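Local coordinates for epimerase family protein SDR39U1 (Homo sapiens, PDB 4B4O) that binds NADPH and is a putative NADP-dependent oxidoreductase of the short-chain dehydrogenase/reductase family, at residues Phe11-His25 and Ile195-Glu207. The protein carries 3 engineered substitutions. Numbering follows the deposited sequence.
With NDP (NADPH dihydro-nicotinamide-adenine-dinucleotide phosphate), chain I.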
ATOM      1  N   PHE A  11       4.507   7.944   3.127  1.00 19.04           N
ATOM      2  CA  PHE A  11       3.601   7.625   4.224  1.00 18.71           C
ATOM      3  C   PHE A  11       3.897   6.250   4.792  1.00 17.62           C
ATOM      4  O   PHE A  11       4.193   6.107   5.968  1.00 17.93           O
ATOM      5  CB  PHE A  11       2.169   7.688   3.707  1.00 18.48           C
ATOM      6  CG  PHE A  11       1.139   7.257   4.707  1.00 18.20           C
ATOM      7  CD1 PHE A  11       1.068   7.854   5.957  1.00 19.18           C
ATOM      8  CD2 PHE A  11       0.221   6.285   4.384  1.00 17.17           C
ATOM      9  CE1 PHE A  11       0.097   7.488   6.862  1.00 19.16           C
ATOM     10  CE2 PHE A  11      -0.744   5.902   5.283  1.00 17.10           C
ATOM     11  CZ  PHE A  11      -0.808   6.504   6.526  1.00 18.10           C
ATOM     12  N   ILE A  12       3.827   5.244   3.939  1.00 16.58           N
ATOM     13  CA  ILE A  12       4.124   3.905   4.382  1.00 15.79           C
ATOM     14  C   ILE A  12       5.600   3.816   4.785  1.00 16.33           C
ATOM     15  O   ILE A  12       5.951   3.192   5.783  1.00 16.40           O
ATOM     16  CB  ILE A  12       3.823   2.842   3.306  1.00 14.85           C
ATOM     17  CG1 ILE A  12       2.325   2.790   2.966  1.00 14.42           C
ATOM     18  CG2 ILE A  12       4.298   1.500   3.810  1.00 14.40           C
ATOM     19  CD1 ILE A  12       1.958   2.102   1.646  1.00 13.86           C
ATOM     20  N   GLY A  13       6.454   4.457   3.995  1.00 16.91           N
ATOM     21  CA  GLY A  13       7.887   4.382   4.187  1.00 17.59           C
ATOM     22  C   GLY A  13       8.363   4.892   5.526  1.00 18.53           C
ATOM     23  O   GLY A  13       9.253   4.321   6.134  1.00 18.90           O
ATOM     24  N   THR A  14       7.764   5.977   5.976  1.00 19.15           N
ATOM     25  CA  THR A  14       8.130   6.571   7.229  1.00 20.30           C
ATOM     26  C   THR A  14       7.751   5.670   8.388  1.00 19.98           C
ATOM     27  O   THR A  14       8.487   5.560   9.356  1.00 20.84           O
ATOM     28  CB  THR A  14       7.478   7.958   7.371  1.00 21.28           C
ATOM     29  OG1 THR A  14       7.962   8.801   6.318  1.00 21.90           O
ATOM     30  CG2 THR A  14       7.824   8.569   8.702  1.00 22.70           C
ATOM     31  N   ALA A  15       6.595   5.033   8.303  1.00 18.94           N
ATOM     32  CA  ALA A  15       6.185   4.096   9.327  1.00 18.73           C
ATOM     33  C   ALA A  15       7.099   2.880   9.285  1.00 18.44           C
ATOM     34  O   ALA A  15       7.507   2.377  10.326  1.00 19.10           O
ATOM     35  CB  ALA A  15       4.719   3.695   9.155  1.00 17.83           C
ATOM     36  N   LEU A  16       7.429   2.408   8.093  1.00 17.71           N
ATOM     37  CA  LEU A  16       8.284   1.220   7.948  1.00 17.66           C
ATOM     38  C   LEU A  16       9.676   1.481   8.512  1.00 18.96           C
ATOM     39  O   LEU A  16      10.245   0.628   9.194  1.00 19.53           O
ATOM     40  CB  LEU A  16       8.389   0.757   6.489  1.00 16.91           C
ATOM     41  CG  LEU A  16       9.263  -0.485   6.196  1.00 17.09           C
ATOM     42  CD1 LEU A  16       8.908  -1.710   7.002  1.00 17.03           C
ATOM     43  CD2 LEU A  16       9.143  -0.860   4.737  1.00 16.47           C
ATOM     44  N   THR A  17      10.191   2.672   8.257  1.00 19.63           N
ATOM     45  CA  THR A  17      11.490   3.047   8.766  1.00 21.06           C
ATOM     46  C   THR A  17      11.493   3.062  10.308  1.00 22.04           C
ATOM     47  O   THR A  17      12.394   2.500  10.928  1.00 23.01           O
ATOM     48  CB  THR A  17      11.945   4.386   8.161  1.00 21.75           C
ATOM     49  OG1 THR A  17      12.227   4.200   6.768  1.00 21.23           O
ATOM     50  CG2 THR A  17      13.181   4.908   8.872  1.00 23.47           C
ATOM     51  N   GLN A  18      10.470   3.656  10.914  1.00 21.98           N
ATOM     52  CA  GLN A  18      10.401   3.726  12.376  1.00 23.13           C
ATOM     53  C   GLN A  18      10.398   2.316  12.942  1.00 22.99           C
ATOM     54  O   GLN A  18      11.071   2.054  13.929  1.00 24.33           O
ATOM     55  CB  GLN A  18       9.206   4.544  12.913  1.00 23.26           C
ATOM     56  N   LEU A  19       9.638   1.400  12.340  1.00 21.61           N
ATOM     57  CA  LEU A  19       9.499   0.044  12.912  1.00 21.67           C
ATOM     58  C   LEU A  19      10.785  -0.764  12.712  1.00 22.35           C
ATOM     59  O   LEU A  19      11.252  -1.414  13.644  1.00 23.56           O
ATOM     60  CB  LEU A  19       8.270  -0.705  12.322  1.00 20.19           C
ATOM     61  CG  LEU A  19       7.975  -2.132  12.860  1.00 20.34           C
ATOM     62  CD1 LEU A  19       7.785  -2.133  14.376  1.00 21.68           C
ATOM     63  CD2 LEU A  19       6.808  -2.785  12.144  1.00 18.99           C
ATOM     64  N   LEU A  20      11.349  -0.685  11.510  1.00 21.82           N
ATOM     65  CA  LEU A  20      12.629  -1.306  11.223  1.00 22.71           C
ATOM     66  C   LEU A  20      13.727  -0.857  12.193  1.00 24.58           C
ATOM     67  O   LEU A  20      14.435  -1.693  12.758  1.00 25.82           O
ATOM     68  CB  LEU A  20      13.065  -1.039   9.786  1.00 22.10           C
ATOM     69  CG  LEU A  20      12.350  -1.811   8.668  1.00 20.71           C
ATOM     70  CD1 LEU A  20      12.720  -1.308   7.292  1.00 20.35           C
ATOM     71  CD2 LEU A  20      12.632  -3.300   8.746  1.00 21.15           C
ATOM     72  N   ASN A  21      13.860   0.451  12.398  1.00 25.02           N
ATOM     73  CA  ASN A  21      14.867   0.978  13.339  1.00 26.98           C
ATOM     74  C   ASN A  21      14.642   0.413  14.750  1.00 28.05           C
ATOM     75  O   ASN A  21      15.557  -0.093  15.380  1.00 29.67           O
ATOM     76  CB  ASN A  21      14.861   2.530  13.390  1.00 27.41           C
ATOM     77  CG  ASN A  21      15.545   3.187  12.191  1.00 27.29           C
ATOM     78  OD1 ASN A  21      16.319   2.565  11.475  1.00 27.35           O
ATOM     79  ND2 ASN A  21      15.273   4.463  11.990  1.00 27.39           N
ATOM     80  N   ALA A  22      13.394   0.475  15.205  1.00 27.28           N
ATOM     81  CA  ALA A  22      13.010   0.005  16.529  1.00 28.34           C
ATOM     82  C   ALA A  22      13.383  -1.471  16.737  1.00 28.89           C
ATOM     83  O   ALA A  22      13.753  -1.873  17.837  1.00 30.65           O
ATOM     84  CB  ALA A  22      11.516   0.223  16.729  1.00 27.27           C
ATOM     85  N   ARG A  23      13.310  -2.261  15.663  1.00 27.61           N
ATOM     86  CA  ARG A  23      13.583  -3.699  15.716  1.00 28.17           C
ATOM     87  C   ARG A  23      15.054  -4.052  15.420  1.00 29.56           C
ATOM     88  O   ARG A  23      15.387  -5.221  15.250  1.00 30.15           O
ATOM     89  CB  ARG A  23      12.645  -4.433  14.761  1.00 26.34           C
ATOM     90  CG  ARG A  23      11.191  -4.408  15.211  1.00 25.43           C
ATOM     91  CD  ARG A  23      10.241  -5.018  14.178  1.00 23.67           C
ATOM     92  NE  ARG A  23      10.431  -6.452  14.049  1.00 24.19           N
ATOM     93  CZ  ARG A  23       9.866  -7.373  14.824  1.00 24.91           C
ATOM     94  NH1 ARG A  23       9.023  -7.045  15.790  1.00 25.12           N
ATOM     95  NH2 ARG A  23      10.166  -8.637  14.636  1.00 25.66           N
ATOM     96  N   GLY A  24      15.920  -3.035  15.374  1.00 30.28           N
ATOM     97  CA  GLY A  24      17.368  -3.229  15.306  1.00 32.06           C
ATOM     98  C   GLY A  24      18.002  -3.160  13.926  1.00 31.44           C
ATOM     99  O   GLY A  24      19.151  -3.545  13.770  1.00 32.98           O
ATOM    100  N   HIS A  25      17.269  -2.648  12.940  1.00 29.44           N
ATOM    101  CA  HIS A  25      17.751  -2.582  11.561  1.00 28.87           C
ATOM    102  C   HIS A  25      18.163  -1.186  11.126  1.00 28.89           C
ATOM    103  O   HIS A  25      17.609  -0.203  11.594  1.00 28.53           O
ATOM    104  CB  HIS A  25      16.682  -3.110  10.643  1.00 26.89           C
ATOM    105  CG  HIS A  25      16.168  -4.458  11.049  1.00 26.92           C
ATOM    106  ND1 HIS A  25      16.989  -5.482  11.296  1.00 28.54           N
ATOM    107  CD2 HIS A  25      14.869  -4.931  11.252  1.00 25.67           C
ATOM    108  CE1 HIS A  25      16.274  -6.567  11.623  1.00 28.39           C
ATOM    109  NE2 HIS A  25      14.971  -6.236  11.591  1.00 26.58           N
ATOM    110  N   ILE A 195      -1.753   1.179   9.378  1.00 13.85           N
ATOM    111  CA  ILE A 195      -0.392   1.405   8.929  1.00 14.47           C
ATOM    112  C   ILE A 195       0.612   0.599   9.734  1.00 15.13           C
ATOM    113  O   ILE A 195       1.595   0.138   9.191  1.00 15.44           O
ATOM    114  CB  ILE A 195       0.027   2.898   8.973  1.00 15.17           C
ATOM    115  CG1 ILE A 195       1.437   3.035   8.361  1.00 15.97           C
ATOM    116  CG2 ILE A 195      -0.012   3.432  10.417  1.00 15.80           C
ATOM    117  CD1 ILE A 195       1.631   4.127   7.369  1.00 16.36           C
ATOM    118  N   GLY A 196       0.377   0.436  11.027  1.00 15.48           N
ATOM    119  CA  GLY A 196       1.272  -0.361  11.857  1.00 16.32           C
ATOM    120  C   GLY A 196       1.347  -1.804  11.416  1.00 15.98           C
ATOM    121  O   GLY A 196       2.390  -2.434  11.540  1.00 16.68           O
ATOM    122  N   ASP A 197       0.240  -2.325  10.906  1.00 15.06           N
ATOM    123  CA  ASP A 197       0.183  -3.718  10.469  1.00 14.84           C
ATOM    124  C   ASP A 197       0.751  -3.917   9.069  1.00 14.54           C
ATOM    125  O   ASP A 197       1.306  -4.975   8.780  1.00 14.76           O
ATOM    126  CB  ASP A 197      -1.242  -4.262  10.567  1.00 14.27           C
ATOM    127  CG  ASP A 197      -1.608  -4.682  11.975  1.00 14.90           C
ATOM    128  OD1 ASP A 197      -0.756  -5.295  12.654  1.00 15.79           O
ATOM    129  OD2 ASP A 197      -2.760  -4.399  12.399  1.00 14.64           O
ATOM    130  N   LEU A 198       0.644  -2.923   8.191  1.00 14.18           N
ATOM    131  CA  LEU A 198       1.349  -3.023   6.911  1.00 14.19           C
ATOM    132  C   LEU A 198       2.849  -2.983   7.159  1.00 15.10           C
ATOM    133  O   LEU A 198       3.583  -3.782   6.620  1.00 15.34           O
ATOM    134  CB  LEU A 198       0.932  -1.927   5.910  1.00 13.89           C
ATOM    135  CG  LEU A 198       1.593  -2.089   4.530  1.00 14.07           C
ATOM    136  CD1 LEU A 198       1.281  -3.450   3.953  1.00 13.73           C
ATOM    137  CD2 LEU A 198       1.112  -1.010   3.583  1.00 14.01           C
ATOM    138  N   ALA A 199       3.268  -2.046   7.995  1.00 15.73           N
ATOM    139  CA  ALA A 199       4.646  -1.929   8.410  1.00 16.85           C
ATOM    140  C   ALA A 199       5.155  -3.242   9.019  1.00 17.30           C
ATOM    141  O   ALA A 199       6.281  -3.684   8.751  1.00 18.01           O
ATOM    142  CB  ALA A 199       4.765  -0.780   9.408  1.00 17.57           C
ATOM    143  N   GLY A 200       4.298  -3.864   9.831  1.00 17.02           N
ATOM    144  CA  GLY A 200       4.600  -5.149  10.473  1.00 17.58           C
ATOM    145  C   GLY A 200       4.735  -6.333   9.511  1.00 17.23           C
ATOM    146  O   GLY A 200       5.671  -7.125   9.623  1.00 18.02           O
ATOM    147  N   ILE A 201       3.809  -6.427   8.557  1.00 16.20           N
ATOM    148  CA  ILE A 201       3.859  -7.465   7.543  1.00 15.95           C
ATOM    149  C   ILE A 201       5.128  -7.333   6.720  1.00 16.40           C
ATOM    150  O   ILE A 201       5.835  -8.296   6.506  1.00 16.89           O
ATOM    151  CB  ILE A 201       2.640  -7.404   6.613  1.00 14.97           C
ATOM    152  CG1 ILE A 201       1.377  -7.853   7.362  1.00 14.71           C
ATOM    153  CG2 ILE A 201       2.871  -8.266   5.389  1.00 14.91           C
ATOM    154  CD1 ILE A 201       0.107  -7.407   6.661  1.00 13.89           C
ATOM    155  N   LEU A 202       5.414  -6.128   6.271  1.00 16.36           N
ATOM    156  CA  LEU A 202       6.605  -5.871   5.486  1.00 16.96           C
ATOM    157  C   LEU A 202       7.862  -6.266   6.258  1.00 18.13           C
ATOM    158  O   LEU A 202       8.760  -6.895   5.720  1.00 18.66           O
ATOM    159  CB  LEU A 202       6.670  -4.392   5.093  1.00 17.03           C
ATOM    160  CG  LEU A 202       5.645  -3.908   4.078  1.00 16.19           C
ATOM    161  CD1 LEU A 202       5.670  -2.388   4.033  1.00 16.48           C
ATOM    162  CD2 LEU A 202       5.893  -4.557   2.738  1.00 16.17           C
ATOM    163  N   THR A 203       7.918  -5.883   7.524  1.00 18.66           N
ATOM    164  CA  THR A 203       9.038  -6.234   8.380  1.00 19.99           C
ATOM    165  C   THR A 203       9.162  -7.738   8.560  1.00 20.24           C
ATOM    166  O   THR A 203      10.258  -8.278   8.574  1.00 21.25           O
ATOM    167  CB  THR A 203       8.902  -5.547   9.735  1.00 20.62           C
ATOM    168  OG1 THR A 203       8.947  -4.136   9.527  1.00 20.64           O
ATOM    169  CG2 THR A 203      10.041  -5.933  10.671  1.00 22.26           C
ATOM    170  N   HIS A 204       8.037  -8.402   8.741  1.00 19.48           N
ATOM    171  CA  HIS A 204       8.045  -9.828   8.882  1.00 19.81           C
ATOM    172  C   HIS A 204       8.546 -10.475   7.609  1.00 19.66           C
ATOM    173  O   HIS A 204       9.268 -11.480   7.661  1.00 20.49           O
ATOM    174  CB  HIS A 204       6.643 -10.299   9.255  1.00 19.13           C
ATOM    175  CG  HIS A 204       6.579 -11.735   9.668  1.00 19.80           C
ATOM    176  ND1 HIS A 204       7.268 -12.205  10.694  1.00 21.14           N
ATOM    177  CD2 HIS A 204       5.865 -12.806   9.148  1.00 19.47           C
ATOM    178  CE1 HIS A 204       7.020 -13.511  10.835  1.00 21.65           C
ATOM    179  NE2 HIS A 204       6.151 -13.873   9.888  1.00 20.61           N
ATOM    180  N   ALA A 205       8.150  -9.933   6.454  1.00 18.73           N
ATOM    181  CA  ALA A 205       8.611 -10.453   5.161  1.00 18.68           C
ATOM    182  C   ALA A 205      10.129 -10.318   5.053  1.00 19.78           C
ATOM    183  O   ALA A 205      10.826 -11.237   4.645  1.00 20.35           O
ATOM    184  CB  ALA A 205       7.938  -9.733   4.004  1.00 17.76           C
ATOM    185  N   LEU A 206      10.640  -9.168   5.486  1.00 20.22           N
ATOM    186  CA  LEU A 206      12.078  -8.923   5.470  1.00 21.49           C
ATOM    187  C   LEU A 206      12.844  -9.836   6.435  1.00 22.70           C
ATOM    188  O   LEU A 206      13.910 -10.274   6.119  1.00 23.64           O
ATOM    189  CB  LEU A 206      12.374  -7.446   5.763  1.00 21.90           C
ATOM    190  CG  LEU A 206      11.904  -6.443   4.711  1.00 21.16           C
ATOM    191  CD1 LEU A 206      11.946  -4.997   5.195  1.00 21.57           C
ATOM    192  CD2 LEU A 206      12.779  -6.564   3.489  1.00 21.68           C
ATOM    193  N   GLU A 207      12.301 -10.120   7.607  1.00 22.81           N
ATOM    194  CA  GLU A 207      13.049 -10.845   8.639  1.00 24.27           C
ATOM    195  C   GLU A 207      12.935 -12.355   8.502  1.00 24.39           C
ATOM    196  O   GLU A 207      13.911 -13.066   8.653  1.00 25.64           O
ATOM    197  CB  GLU A 207      12.552 -10.457  10.027  1.00 24.66           C
ATOM    198  CG  GLU A 207      12.872  -9.026  10.421  1.00 25.07           C
ATOM    199  CD  GLU A 207      12.350  -8.655  11.804  1.00 25.57           C
ATOM    200  OE1 GLU A 207      11.613  -9.443  12.409  1.00 25.43           O
ATOM    201  OE2 GLU A 207      12.704  -7.582  12.319  1.00 26.30           O
TER
HETATM  202  PA  NDP I 999       3.393   8.137  -0.731  1.00  2.00           P
HETATM  203  O1A NDP I 999       2.844   8.995  -1.897  1.00  2.00           O
HETATM  204  O2A NDP I 999       3.344   8.667   0.717  1.00  2.00           O
HETATM  205  O5B NDP I 999       4.979   7.799  -0.907  1.00  2.00           O
HETATM  206  C5B NDP I 999       5.454   7.669  -2.244  1.00  2.00           C
HETATM  207  C4B NDP I 999       6.924   8.005  -2.254  1.00  2.00           C
HETATM  208  O4B NDP I 999       7.420   7.658  -3.545  1.00  2.00           O
HETATM  209  C3B NDP I 999       7.168   9.500  -2.025  1.00  2.00           C
HETATM  210  O3B NDP I 999       7.648   9.808  -0.685  1.00  2.00           O
HETATM  211  C2B NDP I 999       8.225   9.865  -3.056  1.00  2.00           C
HETATM  212  O2B NDP I 999       9.535   9.824  -2.511  1.00  2.00           O
HETATM  213  C1B NDP I 999       8.155   8.757  -4.062  1.00  2.00           C
HETATM  214  N9A NDP I 999       7.438   9.302  -5.217  1.00  2.00           N
HETATM  215  C8A NDP I 999       6.299  10.063  -5.302  1.00  2.00           C
HETATM  216  N7A NDP I 999       6.062  10.376  -6.646  1.00  2.00           N
HETATM  217  C5A NDP I 999       7.060   9.813  -7.377  1.00  2.00           C
HETATM  218  C6A NDP I 999       7.445   9.716  -8.789  1.00  2.00           C
HETATM  219  N6A NDP I 999       6.695  10.270  -9.764  1.00  2.00           N
HETATM  220  N1A NDP I 999       8.567   9.040  -9.110  1.00  2.00           N
HETATM  221  C2A NDP I 999       9.332   8.477  -8.131  1.00  2.00           C
HETATM  222  N3A NDP I 999       9.034   8.496  -6.816  1.00  2.00           N
HETATM  223  C4A NDP I 999       7.944   9.118  -6.426  1.00  2.00           C
HETATM  224  O3  NDP I 999       2.586   6.750  -0.939  1.00  2.00           O
HETATM  225  PN  NDP I 999       2.317   5.682   0.239  1.00  2.00           P
HETATM  226  O1N NDP I 999       3.480   5.730   1.217  1.00  2.00           O
HETATM  227  O2N NDP I 999       0.937   5.885   0.789  1.00  2.00           O
HETATM  228  O5D NDP I 999       2.312   4.260  -0.592  1.00  2.00           O
HETATM  229  C5D NDP I 999       3.582   3.893  -1.180  1.00  2.00           C
HETATM  230  C4D NDP I 999       3.419   2.863  -2.279  1.00  2.00           C
HETATM  231  O4D NDP I 999       2.434   1.955  -1.799  1.00  2.00           O
HETATM  232  C3D NDP I 999       2.871   3.415  -3.610  1.00  2.00           C
HETATM  233  O3D NDP I 999       3.526   2.758  -4.743  1.00  2.00           O
HETATM  234  C2D NDP I 999       1.367   3.128  -3.540  1.00  2.00           C
HETATM  235  O2D NDP I 999       0.692   2.782  -4.755  1.00  2.00           O
HETATM  236  C1D NDP I 999       1.335   1.872  -2.709  1.00  2.00           C
HETATM  237  N1N NDP I 999       0.058   1.669  -2.001  1.00  2.00           N
HETATM  238  C2N NDP I 999      -0.418   2.579  -1.139  1.00  2.00           C
HETATM  239  C3N NDP I 999      -1.611   2.375  -0.483  1.00  2.00           C
HETATM  240  C7N NDP I 999      -2.086   3.408   0.471  1.00  2.00           C
HETATM  241  O7N NDP I 999      -1.270   4.233   0.876  1.00  2.00           O
HETATM  242  N7N NDP I 999      -3.353   3.435   0.876  1.00  2.00           N
HETATM  243  C4N NDP I 999      -2.391   1.118  -0.663  1.00  2.00           C
HETATM  244  C5N NDP I 999      -1.779   0.192  -1.608  1.00  2.00           C
HETATM  245  C6N NDP I 999      -0.583   0.505  -2.228  1.00  2.00           C
HETATM  246  P2B NDP I 999      10.609  11.025  -2.898  1.00  2.00           P
HETATM  247  O1X NDP I 999      11.096  10.716  -4.298  1.00  2.00           O
HETATM  248  O2X NDP I 999       9.843  12.379  -2.811  1.00  2.00           O
HETATM  249  O3X NDP I 999      11.637  10.707  -1.784  1.00  2.00           O
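Arg23 and His25 grip the carboxylate of Glu207, the last residue of helix 195-207. Arg23 meets it side-on, NH2 to the syn lone pair of OE1 (2.8 Å) and NE to OE2, both oxygens lying near the guanidinium plane. On its anti side OE2 also takes the NE2 hydrogen of His25 (2.7 Å, 166° at the hydrogen), close to the imidazole plane. With an alanine here instead of Glu207, Arg23 would probably lose this charge partner and His25 NE2 its acceptor. Farther along, Leu19 CD2 and Leu16 CD1 close on Thr203 OG1, whose hydrogen goes back to Ala199 O (2.8 Å). At the other end Ile195 CD1 sits over the centre of the Phe11 ring, a CH-pi contact 3.6 Å from the centroid; Ile195 CG1 is anti to the backbone N (chi1 -175°), which lays it against Ala15 CB and carries CD1 on to the ring. The helices cross at -60° in a Rossmann fold, where 11-22 follows the first strand and its glycine-rich turn. Phe11 N and Ile12 N bind the NADPH diphosphate at O2A and O1N. Behind the interface, Leu202 and Leu206 rest on strand 102-108, Leu20 on strand 26-31, and Met1 N binds His25 ND1, so the imidazole is held from both nitrogens.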